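Local atomic coordinates of ATP-dependent CLP protease, putative (Plasmodium falciparum, PDB entry 2F6I), a protein that probably hydrolyses proteins to small peptides as the serine protease partner of an ATP-dependent chaperone, its ClpP catalytic domain assembling into a particle of fourteen chains. Residues C[52-55]-C[56-60]; C[62-65]-C[66-70]; C[87-90]-C[91-95]; C[112-115]-C[116-119]. All blocks are in the same frame, centred on the assembly; numbering follows the deposited sequence.

Contact 1: residues C[52-55]-C[56-60]; sequences TADE and LISQL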
ATOM      1  N   THR C  52      27.973   7.274   2.078  1.00 50.90           N
ATOM      2  CA  THR C  52      28.698   8.527   2.248  1.00 49.30           C
ATOM      3  C   THR C  52      30.093   8.344   2.841  1.00 48.10           C
ATOM      4  O   THR C  52      31.030   9.051   2.466  1.00 46.93           O
ATOM      5  CB  THR C  52      27.887   9.517   3.105  1.00 47.18           C
ATOM      6  OG1 THR C  52      27.702   8.984   4.422  1.00 47.56           O
ATOM      7  CG2 THR C  52      26.523   9.754   2.467  1.00 45.96           C
ATOM      8  N   ALA C  53      30.233   7.393   3.758  1.00 47.34           N
ATOM      9  CA  ALA C  53      31.527   7.125   4.371  1.00 48.24           C
ATOM     10  C   ALA C  53      32.488   6.600   3.306  1.00 48.59           C
ATOM     11  O   ALA C  53      33.666   6.951   3.288  1.00 47.77           O
ATOM     12  CB  ALA C  53      31.376   6.106   5.492  1.00 46.21           C
ATOM     13  N   ASP C  54      31.971   5.761   2.415  1.00 50.33           N
ATOM     14  CA  ASP C  54      32.773   5.185   1.342  1.00 53.07           C
ATOM     15  C   ASP C  54      33.269   6.255   0.379  1.00 52.22           C
ATOM     16  O   ASP C  54      34.421   6.229  -0.048  1.00 52.37           O
ATOM     17  CB  ASP C  54      31.956   4.142   0.573  1.00 58.20           C
ATOM     18  CG  ASP C  54      32.649   3.676  -0.701  1.00 63.69           C
ATOM     19  OD1 ASP C  54      33.773   3.133  -0.609  1.00 66.04           O
ATOM     20  OD2 ASP C  54      32.066   3.854  -1.796  1.00 65.27           O
ATOM     21  N   GLU C  55      32.400   7.198   0.040  1.00 51.59           N
ATOM     22  CA  GLU C  55      32.773   8.264  -0.878  1.00 51.41           C
ATOM     23  C   GLU C  55      33.826   9.168  -0.244  1.00 49.92           C
ATOM     24  O   GLU C  55      34.841   9.484  -0.864  1.00 48.91           O
ATOM     25  CB  GLU C  55      31.543   9.090  -1.259  1.00 53.64           C
ATOM     26  CG  GLU C  55      30.361   8.256  -1.714  1.00 58.95           C
ATOM     27  CD  GLU C  55      29.179   9.102  -2.149  1.00 63.39           C
ATOM     28  OE1 GLU C  55      28.823  10.055  -1.418  1.00 64.27           O
ATOM     29  OE2 GLU C  55      28.598   8.808  -3.218  1.00 64.80           O
ATOM     30  N   LEU C  56      33.579   9.580   0.996  1.00 48.65           N
ATOM     31  CA  LEU C  56      34.504  10.453   1.707  1.00 48.05           C
ATOM     32  C   LEU C  56      35.884   9.816   1.827  1.00 47.63           C
ATOM     33  O   LEU C  56      36.901  10.482   1.633  1.00 46.55           O
ATOM     34  CB  LEU C  56      33.955  10.781   3.099  1.00 47.46           C
ATOM     35  CG  LEU C  56      34.743  11.795   3.930  1.00 47.80           C
ATOM     36  CD1 LEU C  56      34.892  13.093   3.151  1.00 48.67           C
ATOM     37  CD2 LEU C  56      34.023  12.044   5.245  1.00 47.37           C
ATOM     38  N   ILE C  57      35.917   8.524   2.147  1.00 47.26           N
ATOM     39  CA  ILE C  57      37.181   7.812   2.275  1.00 47.12           C
ATOM     40  C   ILE C  57      37.890   7.784   0.924  1.00 47.59           C
ATOM     41  O   ILE C  57      39.085   8.067   0.837  1.00 48.06           O
ATOM     42  CB  ILE C  57      36.962   6.368   2.780  1.00 46.54           C
ATOM     43  CG1 ILE C  57      36.532   6.402   4.246  1.00 45.98           C
ATOM     44  CG2 ILE C  57      38.241   5.550   2.619  1.00 45.25           C
ATOM     45  CD1 ILE C  57      36.238   5.040   4.835  1.00 47.15           C
ATOM     46  N   SER C  58      37.151   7.449  -0.129  1.00 47.26           N
ATOM     47  CA  SER C  58      37.726   7.412  -1.471  1.00 48.73           C
ATOM     48  C   SER C  58      38.363   8.756  -1.783  1.00 48.41           C
ATOM     49  O   SER C  58      39.502   8.829  -2.246  1.00 48.41           O
ATOM     50  CB  SER C  58      36.647   7.122  -2.514  1.00 47.34           C
ATOM     51  OG  SER C  58      36.161   5.802  -2.383  1.00 54.63           O
ATOM     52  N   GLN C  59      37.607   9.814  -1.518  1.00 49.13           N
ATOM     53  CA  GLN C  59      38.050  11.177  -1.766  1.00 49.63           C
ATOM     54  C   GLN C  59      39.283  11.566  -0.960  1.00 48.38           C
ATOM     55  O   GLN C  59      40.187  12.219  -1.482  1.00 47.74           O
ATOM     56  CB  GLN C  59      36.896  12.141  -1.485  1.00 51.18           C
ATOM     57  CG  GLN C  59      35.836  12.120  -2.578  1.00 54.04           C
ATOM     58  CD  GLN C  59      34.458  12.485  -2.074  1.00 56.31           C
ATOM     59  OE1 GLN C  59      34.290  13.443  -1.319  1.00 60.33           O
ATOM     60  NE2 GLN C  59      33.456  11.724  -2.498  1.00 57.25           N
ATOM     61  N   LEU C  60      39.322  11.165   0.307  1.00 46.87           N
ATOM     62  CA  LEU C  60      40.464  11.482   1.153  1.00 46.15           C
ATOM     63  C   LEU C  60      41.706  10.773   0.630  1.00 47.35           C
ATOM     64  O   LEU C  60      42.759  11.392   0.462  1.00 47.29           O
ATOM     65  CB  LEU C  60      40.192  11.072   2.604  1.00 45.16           C
ATOM     66  CG  LEU C  60      39.171  11.940   3.350  1.00 43.54           C
ATOM     67  CD1 LEU C  60      38.815  11.313   4.684  1.00 41.49           C
ATOM     68  CD2 LEU C  60      39.743  13.330   3.545  1.00 41.58           C
TER

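Contact 2: residues C[62-65]-C[66-70]; sequences YLDN and INHND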
ATOM      1  N   TYR C  62      42.218   9.721  -2.308  1.00 49.42           N
ATOM      2  CA  TYR C  62      42.556  10.282  -3.609  1.00 49.81           C
ATOM      3  C   TYR C  62      43.368  11.557  -3.460  1.00 49.37           C
ATOM      4  O   TYR C  62      44.427  11.698  -4.067  1.00 49.06           O
ATOM      5  CB  TYR C  62      41.291  10.571  -4.423  1.00 50.97           C
ATOM      6  CG  TYR C  62      41.572  11.283  -5.731  1.00 52.57           C
ATOM      7  CD1 TYR C  62      41.639  12.676  -5.790  1.00 52.93           C
ATOM      8  CD2 TYR C  62      41.808  10.564  -6.902  1.00 52.49           C
ATOM      9  CE1 TYR C  62      41.935  13.334  -6.981  1.00 53.20           C
ATOM     10  CE2 TYR C  62      42.106  11.214  -8.097  1.00 53.11           C
ATOM     11  CZ  TYR C  62      42.167  12.597  -8.130  1.00 54.07           C
ATOM     12  OH  TYR C  62      42.466  13.246  -9.308  1.00 55.94           O
ATOM     13  N   LEU C  63      42.866  12.488  -2.656  1.00 50.39           N
ATOM     14  CA  LEU C  63      43.559  13.749  -2.441  1.00 51.19           C
ATOM     15  C   LEU C  63      44.962  13.518  -1.890  1.00 51.55           C
ATOM     16  O   LEU C  63      45.941  14.015  -2.442  1.00 50.95           O
ATOM     17  CB  LEU C  63      42.765  14.643  -1.481  1.00 49.77           C
ATOM     18  CG  LEU C  63      41.434  15.207  -1.990  1.00 50.50           C
ATOM     19  CD1 LEU C  63      40.759  16.011  -0.887  1.00 47.69           C
ATOM     20  CD2 LEU C  63      41.680  16.081  -3.209  1.00 48.59           C
ATOM     21  N   ASP C  64      45.062  12.751  -0.810  1.00 52.86           N
ATOM     22  CA  ASP C  64      46.359  12.485  -0.204  1.00 54.76           C
ATOM     23  C   ASP C  64      47.324  11.861  -1.205  1.00 56.28           C
ATOM     24  O   ASP C  64      48.537  11.911  -1.018  1.00 55.65           O
ATOM     25  CB  ASP C  64      46.207  11.563   1.007  1.00 54.15           C
ATOM     26  CG  ASP C  64      47.416  11.607   1.923  1.00 54.74           C
ATOM     27  OD1 ASP C  64      47.764  12.717   2.382  1.00 52.89           O
ATOM     28  OD2 ASP C  64      48.015  10.541   2.186  1.00 54.47           O
ATOM     29  N   ASN C  65      46.782  11.281  -2.271  1.00 57.66           N
ATOM     30  CA  ASN C  65      47.606  10.655  -3.294  1.00 59.91           C
ATOM     31  C   ASN C  65      48.216  11.706  -4.222  1.00 61.70           C
ATOM     32  O   ASN C  65      49.300  11.506  -4.768  1.00 62.92           O
ATOM     33  CB  ASN C  65      46.773   9.664  -4.109  1.00 62.40           C
ATOM     34  CG  ASN C  65      47.627   8.774  -4.996  1.00 65.65           C
ATOM     35  OD1 ASN C  65      48.426   9.260  -5.797  1.00 67.34           O
ATOM     36  ND2 ASN C  65      47.459   7.462  -4.856  1.00 66.27           N
ATOM     37  N   ILE C  66      47.511  12.822  -4.401  1.00 61.67           N
ATOM     38  CA  ILE C  66      47.987  13.905  -5.256  1.00 60.85           C
ATOM     39  C   ILE C  66      49.195  14.553  -4.588  1.00 61.58           C
ATOM     40  O   ILE C  66      50.301  14.536  -5.124  1.00 63.38           O
ATOM     41  CB  ILE C  66      46.892  14.976  -5.462  1.00 60.84           C
ATOM     42  CG1 ILE C  66      45.628  14.330  -6.039  1.00 59.21           C
ATOM     43  CG2 ILE C  66      47.402  16.077  -6.379  1.00 58.97           C
ATOM     44  CD1 ILE C  66      45.836  13.635  -7.373  1.00 61.53           C
ATOM     45  N   ASN C  67      48.963  15.132  -3.416  1.00 60.55           N
ATOM     46  CA  ASN C  67      50.015  15.764  -2.630  1.00 59.39           C
ATOM     47  C   ASN C  67      49.609  15.643  -1.167  1.00 58.53           C
ATOM     48  O   ASN C  67      48.623  14.981  -0.850  1.00 59.47           O
ATOM     49  CB  ASN C  67      50.185  17.235  -3.011  1.00 60.11           C
ATOM     50  CG  ASN C  67      48.908  18.029  -2.856  1.00 61.72           C
ATOM     51  OD1 ASN C  67      48.204  18.289  -3.830  1.00 63.83           O
ATOM     52  ND2 ASN C  67      48.596  18.411  -1.623  1.00 61.29           N
ATOM     53  N   HIS C  68      50.356  16.275  -0.273  1.00 58.23           N
ATOM     54  CA  HIS C  68      50.034  16.187   1.145  1.00 57.63           C
ATOM     55  C   HIS C  68      49.712  17.523   1.789  1.00 57.75           C
ATOM     56  O   HIS C  68      49.941  17.717   2.982  1.00 57.88           O
ATOM     57  CB  HIS C  68      51.177  15.507   1.898  1.00 58.57           C
ATOM     58  CG  HIS C  68      51.399  14.081   1.496  1.00 60.98           C
ATOM     59  ND1 HIS C  68      52.461  13.332   1.956  1.00 62.47           N
ATOM     60  CD2 HIS C  68      50.691  13.266   0.678  1.00 61.18           C
ATOM     61  CE1 HIS C  68      52.398  12.119   1.438  1.00 63.39           C
ATOM     62  NE2 HIS C  68      51.333  12.052   0.660  1.00 63.27           N
ATOM     63  N   ASN C  69      49.174  18.445   1.000  1.00 57.84           N
ATOM     64  CA  ASN C  69      48.808  19.749   1.530  1.00 58.76           C
ATOM     65  C   ASN C  69      47.556  19.588   2.382  1.00 58.03           C
ATOM     66  O   ASN C  69      46.959  18.514   2.426  1.00 58.17           O
ATOM     67  CB  ASN C  69      48.544  20.742   0.393  1.00 59.88           C
ATOM     68  CG  ASN C  69      49.757  20.941  -0.495  1.00 62.44           C
ATOM     69  OD1 ASN C  69      50.884  21.059  -0.009  1.00 63.50           O
ATOM     70  ND2 ASN C  69      49.532  20.988  -1.803  1.00 62.42           N
ATOM     71  N   ASP C  70      47.159  20.657   3.057  1.00 57.44           N
ATOM     72  CA  ASP C  70      45.983  20.617   3.915  1.00 56.31           C
ATOM     73  C   ASP C  70      44.664  20.380   3.181  1.00 54.42           C
ATOM     74  O   ASP C  70      44.412  20.938   2.111  1.00 53.74           O
ATOM     75  CB  ASP C  70      45.893  21.913   4.726  1.00 57.18           C
ATOM     76  CG  ASP C  70      46.850  21.930   5.906  1.00 58.56           C
ATOM     77  OD1 ASP C  70      47.979  21.411   5.768  1.00 57.58           O
ATOM     78  OD2 ASP C  70      46.475  22.471   6.966  1.00 59.02           O
TER

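Contact 3: residues C[87-90]-C[91-95]; sequences AILD and IFNYI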
ATOM      1  N   ALA C  87      35.549   4.395  10.838  1.00 45.94           N
ATOM      2  CA  ALA C  87      36.294   4.049   9.633  1.00 44.52           C
ATOM      3  C   ALA C  87      36.855   5.334   9.039  1.00 44.25           C
ATOM      4  O   ALA C  87      38.020   5.395   8.640  1.00 42.15           O
ATOM      5  CB  ALA C  87      35.384   3.364   8.630  1.00 43.87           C
ATOM      6  N   ILE C  88      36.015   6.364   8.985  1.00 43.76           N
ATOM      7  CA  ILE C  88      36.438   7.649   8.453  1.00 44.94           C
ATOM      8  C   ILE C  88      37.545   8.215   9.340  1.00 47.32           C
ATOM      9  O   ILE C  88      38.496   8.825   8.849  1.00 47.57           O
ATOM     10  CB  ILE C  88      35.263   8.648   8.402  1.00 42.04           C
ATOM     11  CG1 ILE C  88      34.238   8.181   7.368  1.00 42.44           C
ATOM     12  CG2 ILE C  88      35.769  10.034   8.058  1.00 40.44           C
ATOM     13  CD1 ILE C  88      33.019   9.077   7.259  1.00 39.23           C
ATOM     14  N   LEU C  89      37.417   7.998  10.645  1.00 48.12           N
ATOM     15  CA  LEU C  89      38.408   8.481  11.599  1.00 49.94           C
ATOM     16  C   LEU C  89      39.759   7.816  11.323  1.00 50.55           C
ATOM     17  O   LEU C  89      40.796   8.481  11.337  1.00 49.98           O
ATOM     18  CB  LEU C  89      37.955   8.180  13.032  1.00 51.14           C
ATOM     19  CG  LEU C  89      38.636   8.963  14.156  1.00 52.42           C
ATOM     20  CD1 LEU C  89      38.321  10.446  14.008  1.00 51.96           C
ATOM     21  CD2 LEU C  89      38.149   8.454  15.507  1.00 53.30           C
ATOM     22  N   ASP C  90      39.742   6.508  11.071  1.00 50.22           N
ATOM     23  CA  ASP C  90      40.972   5.779  10.777  1.00 51.00           C
ATOM     24  C   ASP C  90      41.649   6.373   9.549  1.00 51.17           C
ATOM     25  O   ASP C  90      42.852   6.643   9.563  1.00 50.95           O
ATOM     26  CB  ASP C  90      40.692   4.292  10.520  1.00 52.31           C
ATOM     27  CG  ASP C  90      40.629   3.476  11.798  1.00 54.52           C
ATOM     28  OD1 ASP C  90      41.259   3.880  12.797  1.00 56.54           O
ATOM     29  OD2 ASP C  90      39.964   2.417  11.798  1.00 56.13           O
ATOM     30  N   ILE C  91      40.870   6.570   8.489  1.00 49.82           N
ATOM     31  CA  ILE C  91      41.387   7.131   7.250  1.00 49.75           C
ATOM     32  C   ILE C  91      41.950   8.523   7.512  1.00 51.75           C
ATOM     33  O   ILE C  91      43.003   8.890   6.989  1.00 51.68           O
ATOM     34  CB  ILE C  91      40.278   7.214   6.171  1.00 49.15           C
ATOM     35  CG1 ILE C  91      39.780   5.806   5.831  1.00 48.08           C
ATOM     36  CG2 ILE C  91      40.805   7.893   4.914  1.00 47.41           C
ATOM     37  CD1 ILE C  91      40.868   4.873   5.325  1.00 46.53           C
ATOM     38  N   PHE C  92      41.239   9.288   8.330  1.00 54.63           N
ATOM     39  CA  PHE C  92      41.653  10.639   8.686  1.00 56.78           C
ATOM     40  C   PHE C  92      43.095  10.648   9.166  1.00 57.91           C
ATOM     41  O   PHE C  92      43.919  11.421   8.683  1.00 58.58           O
ATOM     42  CB  PHE C  92      40.764  11.180   9.804  1.00 58.69           C
ATOM     43  CG  PHE C  92      39.832  12.267   9.370  1.00 60.17           C
ATOM     44  CD1 PHE C  92      38.901  12.045   8.361  1.00 61.12           C
ATOM     45  CD2 PHE C  92      39.866  13.512   9.992  1.00 61.69           C
ATOM     46  CE1 PHE C  92      38.014  13.049   7.975  1.00 61.73           C
ATOM     47  CE2 PHE C  92      38.985  14.522   9.616  1.00 63.12           C
ATOM     48  CZ  PHE C  92      38.055  14.288   8.605  1.00 63.30           C
ATOM     49  N   ASN C  93      43.386   9.777  10.125  1.00 59.28           N
ATOM     50  CA  ASN C  93      44.716   9.688  10.710  1.00 60.65           C
ATOM     51  C   ASN C  93      45.677   8.783   9.952  1.00 60.67           C
ATOM     52  O   ASN C  93      46.833   8.628  10.344  1.00 60.41           O
ATOM     53  CB  ASN C  93      44.601   9.235  12.164  1.00 60.96           C
ATOM     54  CG  ASN C  93      43.896  10.254  13.031  1.00 61.86           C
ATOM     55  OD1 ASN C  93      44.409  11.350  13.263  1.00 63.52           O
ATOM     56  ND2 ASN C  93      42.707   9.906  13.504  1.00 62.17           N
ATOM     57  N   TYR C  94      45.202   8.188   8.865  1.00 61.17           N
ATOM     58  CA  TYR C  94      46.043   7.315   8.059  1.00 61.34           C
ATOM     59  C   TYR C  94      46.799   8.151   7.024  1.00 59.86           C
ATOM     60  O   TYR C  94      47.996   7.959   6.808  1.00 59.41           O
ATOM     61  CB  TYR C  94      45.188   6.267   7.342  1.00 63.68           C
ATOM     62  CG  TYR C  94      45.973   5.311   6.470  1.00 67.57           C
ATOM     63  CD1 TYR C  94      45.382   4.716   5.354  1.00 69.84           C
ATOM     64  CD2 TYR C  94      47.299   4.991   6.760  1.00 69.31           C
ATOM     65  CE1 TYR C  94      46.092   3.830   4.549  1.00 71.42           C
ATOM     66  CE2 TYR C  94      48.019   4.104   5.961  1.00 71.03           C
ATOM     67  CZ  TYR C  94      47.408   3.529   4.857  1.00 72.18           C
ATOM     68  OH  TYR C  94      48.114   2.660   4.060  1.00 75.33           O
ATOM     69  N   ILE C  95      46.093   9.085   6.395  1.00 57.02           N
ATOM     70  CA  ILE C  95      46.696   9.935   5.379  1.00 55.40           C
ATOM     71  C   ILE C  95      47.706  10.918   5.967  1.00 55.44           C
ATOM     72  O   ILE C  95      47.638  11.271   7.143  1.00 54.78           O
ATOM     73  CB  ILE C  95      45.617  10.722   4.594  1.00 52.26           C
ATOM     74  CG1 ILE C  95      44.862  11.664   5.530  1.00 50.90           C
ATOM     75  CG2 ILE C  95      44.645   9.750   3.945  1.00 51.80           C
ATOM     76  CD1 ILE C  95      43.869  12.561   4.823  1.00 50.63           C
TER

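Contact 4: residues C[112-115]-C[116-119]; sequences SVIL and ASGK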
ATOM      1  N   SER C 112      30.608  15.060  15.246  1.00 45.22           N
ATOM      2  CA  SER C 112      31.244  15.919  16.235  1.00 45.65           C
ATOM      3  C   SER C 112      32.661  15.435  16.514  1.00 45.58           C
ATOM      4  O   SER C 112      33.582  16.238  16.656  1.00 44.95           O
ATOM      5  CB  SER C 112      30.437  15.919  17.535  1.00 46.62           C
ATOM      6  OG  SER C 112      29.190  16.572  17.364  1.00 48.27           O
ATOM      7  N   VAL C 113      32.831  14.119  16.590  1.00 45.14           N
ATOM      8  CA  VAL C 113      34.144  13.540  16.845  1.00 46.47           C
ATOM      9  C   VAL C 113      35.092  13.839  15.688  1.00 47.81           C
ATOM     10  O   VAL C 113      36.255  14.191  15.902  1.00 49.56           O
ATOM     11  CB  VAL C 113      34.059  12.015  17.035  1.00 45.70           C
ATOM     12  CG1 VAL C 113      35.446  11.449  17.276  1.00 44.62           C
ATOM     13  CG2 VAL C 113      33.140  11.687  18.205  1.00 45.80           C
ATOM     14  N   ILE C 114      34.595  13.693  14.463  1.00 47.47           N
ATOM     15  CA  ILE C 114      35.408  13.968  13.283  1.00 46.55           C
ATOM     16  C   ILE C 114      35.808  15.438  13.309  1.00 46.56           C
ATOM     17  O   ILE C 114      36.946  15.791  12.999  1.00 46.81           O
ATOM     18  CB  ILE C 114      34.628  13.672  11.984  1.00 46.57           C
ATOM     19  CG1 ILE C 114      34.361  12.169  11.874  1.00 46.23           C
ATOM     20  CG2 ILE C 114      35.414  14.163  10.776  1.00 43.97           C
ATOM     21  CD1 ILE C 114      33.498  11.781  10.688  1.00 46.74           C
ATOM     22  N   LEU C 115      34.860  16.292  13.680  1.00 45.83           N
ATOM     23  CA  LEU C 115      35.115  17.723  13.772  1.00 45.11           C
ATOM     24  C   LEU C 115      36.258  17.957  14.758  1.00 46.84           C
ATOM     25  O   LEU C 115      37.190  18.710  14.479  1.00 46.15           O
ATOM     26  CB  LEU C 115      33.855  18.444  14.263  1.00 42.65           C
ATOM     27  CG  LEU C 115      33.960  19.918  14.668  1.00 40.77           C
ATOM     28  CD1 LEU C 115      34.358  20.776  13.474  1.00 37.22           C
ATOM     29  CD2 LEU C 115      32.622  20.373  15.233  1.00 38.59           C
ATOM     30  N   ALA C 116      36.182  17.284  15.903  1.00 47.89           N
ATOM     31  CA  ALA C 116      37.181  17.418  16.958  1.00 49.85           C
ATOM     32  C   ALA C 116      38.543  16.798  16.641  1.00 51.86           C
ATOM     33  O   ALA C 116      39.539  17.125  17.288  1.00 51.64           O
ATOM     34  CB  ALA C 116      36.636  16.831  18.253  1.00 47.64           C
ATOM     35  N   SER C 117      38.595  15.911  15.654  1.00 52.89           N
ATOM     36  CA  SER C 117      39.857  15.273  15.303  1.00 55.30           C
ATOM     37  C   SER C 117      40.683  16.080  14.309  1.00 55.59           C
ATOM     38  O   SER C 117      41.739  15.634  13.868  1.00 57.06           O
ATOM     39  CB  SER C 117      39.606  13.875  14.738  1.00 55.37           C
ATOM     40  OG  SER C 117      38.809  13.937  13.572  1.00 59.38           O
ATOM     41  N   GLY C 118      40.204  17.268  13.957  1.00 56.44           N
ATOM     42  CA  GLY C 118      40.936  18.096  13.016  1.00 56.72           C
ATOM     43  C   GLY C 118      42.289  18.496  13.573  1.00 58.73           C
ATOM     44  O   GLY C 118      42.528  18.370  14.775  1.00 58.53           O
ATOM     45  N   LYS C 119      43.178  18.975  12.707  1.00 59.78           N
ATOM     46  CA  LYS C 119      44.503  19.389  13.148  1.00 60.60           C
ATOM     47  C   LYS C 119      44.335  20.376  14.293  1.00 61.75           C
ATOM     48  O   LYS C 119      43.676  21.407  14.136  1.00 61.96           O
ATOM     49  CB  LYS C 119      45.278  20.073  12.018  1.00 61.21           C
ATOM     50  CG  LYS C 119      46.718  20.399  12.405  1.00 63.94           C
ATOM     51  CD  LYS C 119      47.359  21.477  11.527  1.00 67.72           C
ATOM     52  CE  LYS C 119      47.441  21.065  10.066  1.00 69.97           C
ATOM     53  NZ  LYS C 119      48.412  21.872   9.266  1.00 68.08           N
TER

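Contact 1: residues C[52-55]-C[56-60]
Helix 50-66 is the crossover of a beta-alpha-beta unit joining strands 41-44 and 71-77, and in its middle Ser58 turns back on Asp54. Two donors grip the carbonyl Asp54 O from opposite faces of its plane: Ser58 N at 3.0 Å and Ser58 OG at 2.9 Å. The hydroxyl gets there because OG sits beside its own backbone N, chi1 -68°, a placing that lets serine spend its polar end on the preceding turn. Regular i to i+4 bonds precede this pair, Leu56 N to Thr52 O (3.0 Å) and Ile57 N to Ala53 O (3.0 Å). Ile57 lays CG1 beside Ala53 O at 3.1 Å, while its branches and the small Ala53 suit the buried face toward helix 82-94. Leu56 packs on Ile42 and Leu44 of strand 41-44. Asp54 and Glu55, partly exposed, suit the charged contact with a second subunit: Asp54 OD2 pairs with its Lys33, and Glu55 OE2 with its Lys29 as well as with Lys51 of the same chain. Gln59 N follows on Glu55 O at 2.9 Å; with CG beside its own backbone N and the chain extended beyond, its amide runs alongside Glu55, NE2 3.5 Å from Glu55 CB.

Contact 2: residues C[62-65]-C[66-70]
Tyr62 and Ile66 meet at the C-terminal end of helix 50-66, where the chain leaves the helix for the loop before strand 71-77. The methyl Ile66 CD1 comes obliquely to the phenol end of the ring, 3.9 Å from Tyr62 CZ, and an isoleucine bent back toward the preceding turn suits this partly exposed place. Helical bonding frays here. Asn65 N is bonded three residues back to Tyr62 O at 3.0 Å, whereas the bond from Ile66 N to the same oxygen is weak and bent, 3.3 Å. Asn67 is the first residue to abandon helical backbone angles, and its O takes part in a CA-H...O contact with Asp64 CA, 3.4 Å. Beyond it His68 turns back alongside the helix end, its chi1 of -64° setting the ring beside its own backbone N. Asp64 O meets the ring edge in its plane, 3.1 Å from His68 CD2, whereas Asp64 OD1, 3.4 Å from the same carbon, lies well out of that plane. The imidazole and the Asp64 carboxylate are nearly parallel, their planes 10° apart, with the carboxylate displaced to one side of the ring plane.

Outside this shell a second subunit packs against Tyr62, its Phe35 meeting the ring edge-to-face. An acidic residue suits position 64, where the loop after helix 82-94 comes close: Asp64 OD1 is fixed by Ser97 OG, and OD2 by the backbone N of Lys96.

Contact 3: residues C[87-90]-C[91-95]
Leu89 O is gripped twice by Asn93, soundly by the backbone N at 3.1 Å and weakly by ND2 at 3.2 Å. The side-chain bond is bent, 125° at the hydrogen. It is possible because Asn93 CG stands beside its own backbone N, chi1 -65°, which carries the amide back along the helix; asparagine suits this place near the helix end, since it can supplement the backbone donor. One residue earlier Phe92 N donates to Ile88 O at 2.8 Å, and before it Ile91 N to Ala87 O at 3.1 Å.

Ile88 and Phe92 also share the side facing the inside of the chain. Their side chains run side by side in the same direction, with Ile88 CG2 3.7 Å from Phe92 CD1. That ring carbon also lies 3.3 Å from Ile88 O, which stands oblique to the ring. Helix 82-94 is the crossover of the beta-alpha-beta unit between strands 71-77 and 99-104, and large apolar residues suit a helix wedged between neighbours: Ile88 leans on Ala53 and Leu56 of helix 50-66, while Phe92 reaches Ile73 of strand 71-77 and Ile114 of helix 109-116.

Another flank faces a second subunit. Asp90 turns its carboxylate to the neighbour, OD2 accepting from the backbone N of Asn128 of that subunit, and Asn93 O receives Thr203 OG1 from it. At the C-terminal end Ile91 O accepts from Tyr94 N at 3.0 Å and Ile95 N at 3.2 Å, both arriving from the same face of its plane.

Contact 4: residues C[112-115]-C[116-119]
Ser117 OG donates to Ile114 O at 2.7 Å, and Ser117 N reaches the same oxygen at 3.1 Å from the same face of its plane. The two bonds differ in direction: the hydroxyl is tilted 28° from the carbonyl plane, while the amide stands well above it. The hydroxyl is brought there by a chi1 of 60°, with OG between the backbone N and the carbonyl carbon, and serine suits the end of helix 109-116 because it gives this late carbonyl a second donor. Before it, Ala116 N keeps the regular helical bond to Ser112 O at 2.9 Å. As the helix gives way to the loop before strand 123-125, the bonds from Ser117 N to Val113 O and from Gly118 N to Leu115 O (3.4 Å) are weak, the first bent and the second long.

In Clp proteases this helix carries the nucleophilic serine near its start, and the side chain of Ser112 is about 8 Å from that of His134, a predicted active-site residue. Ser112 OG is held by Met132 O. The methyl of Ala116 sits over the turn, 3.5 Å from Ser112 O, and its small size lets Phe168 of helix 151-169 pack against the turn. Outward from there, the apolar residues fan into different neighbours. Val113 packs on Leu161 and Phe168 of helix 151-169, Leu115 on Ile131 of strand 130-132 and on Ile196 and Ile197, and Ile114 faces helix 82-94.

From the N terminus, contacts 1 and 2 follow each other on helix 50-66, contact 3 lies on helix 82-94, and contact 4 closes helix 109-116. Each spans only local turns, so they run in series and none nests in or crosses another. Contact 2 turns the chain toward strand 71-77, contact 4 toward strand 123-125. The tertiary ties come between them: contact 1 packs on contact 3 through Ile57 and Ile91, contact 3 on contact 4 through Leu89 and Ser117, and Asp64 of contact 2 touches Ile95 of contact 3. A salt bridge from Asp70 to Lys119 joins the loops of contacts 2 and 4. Contacts 1, 2 and 3 also meet a second subunit.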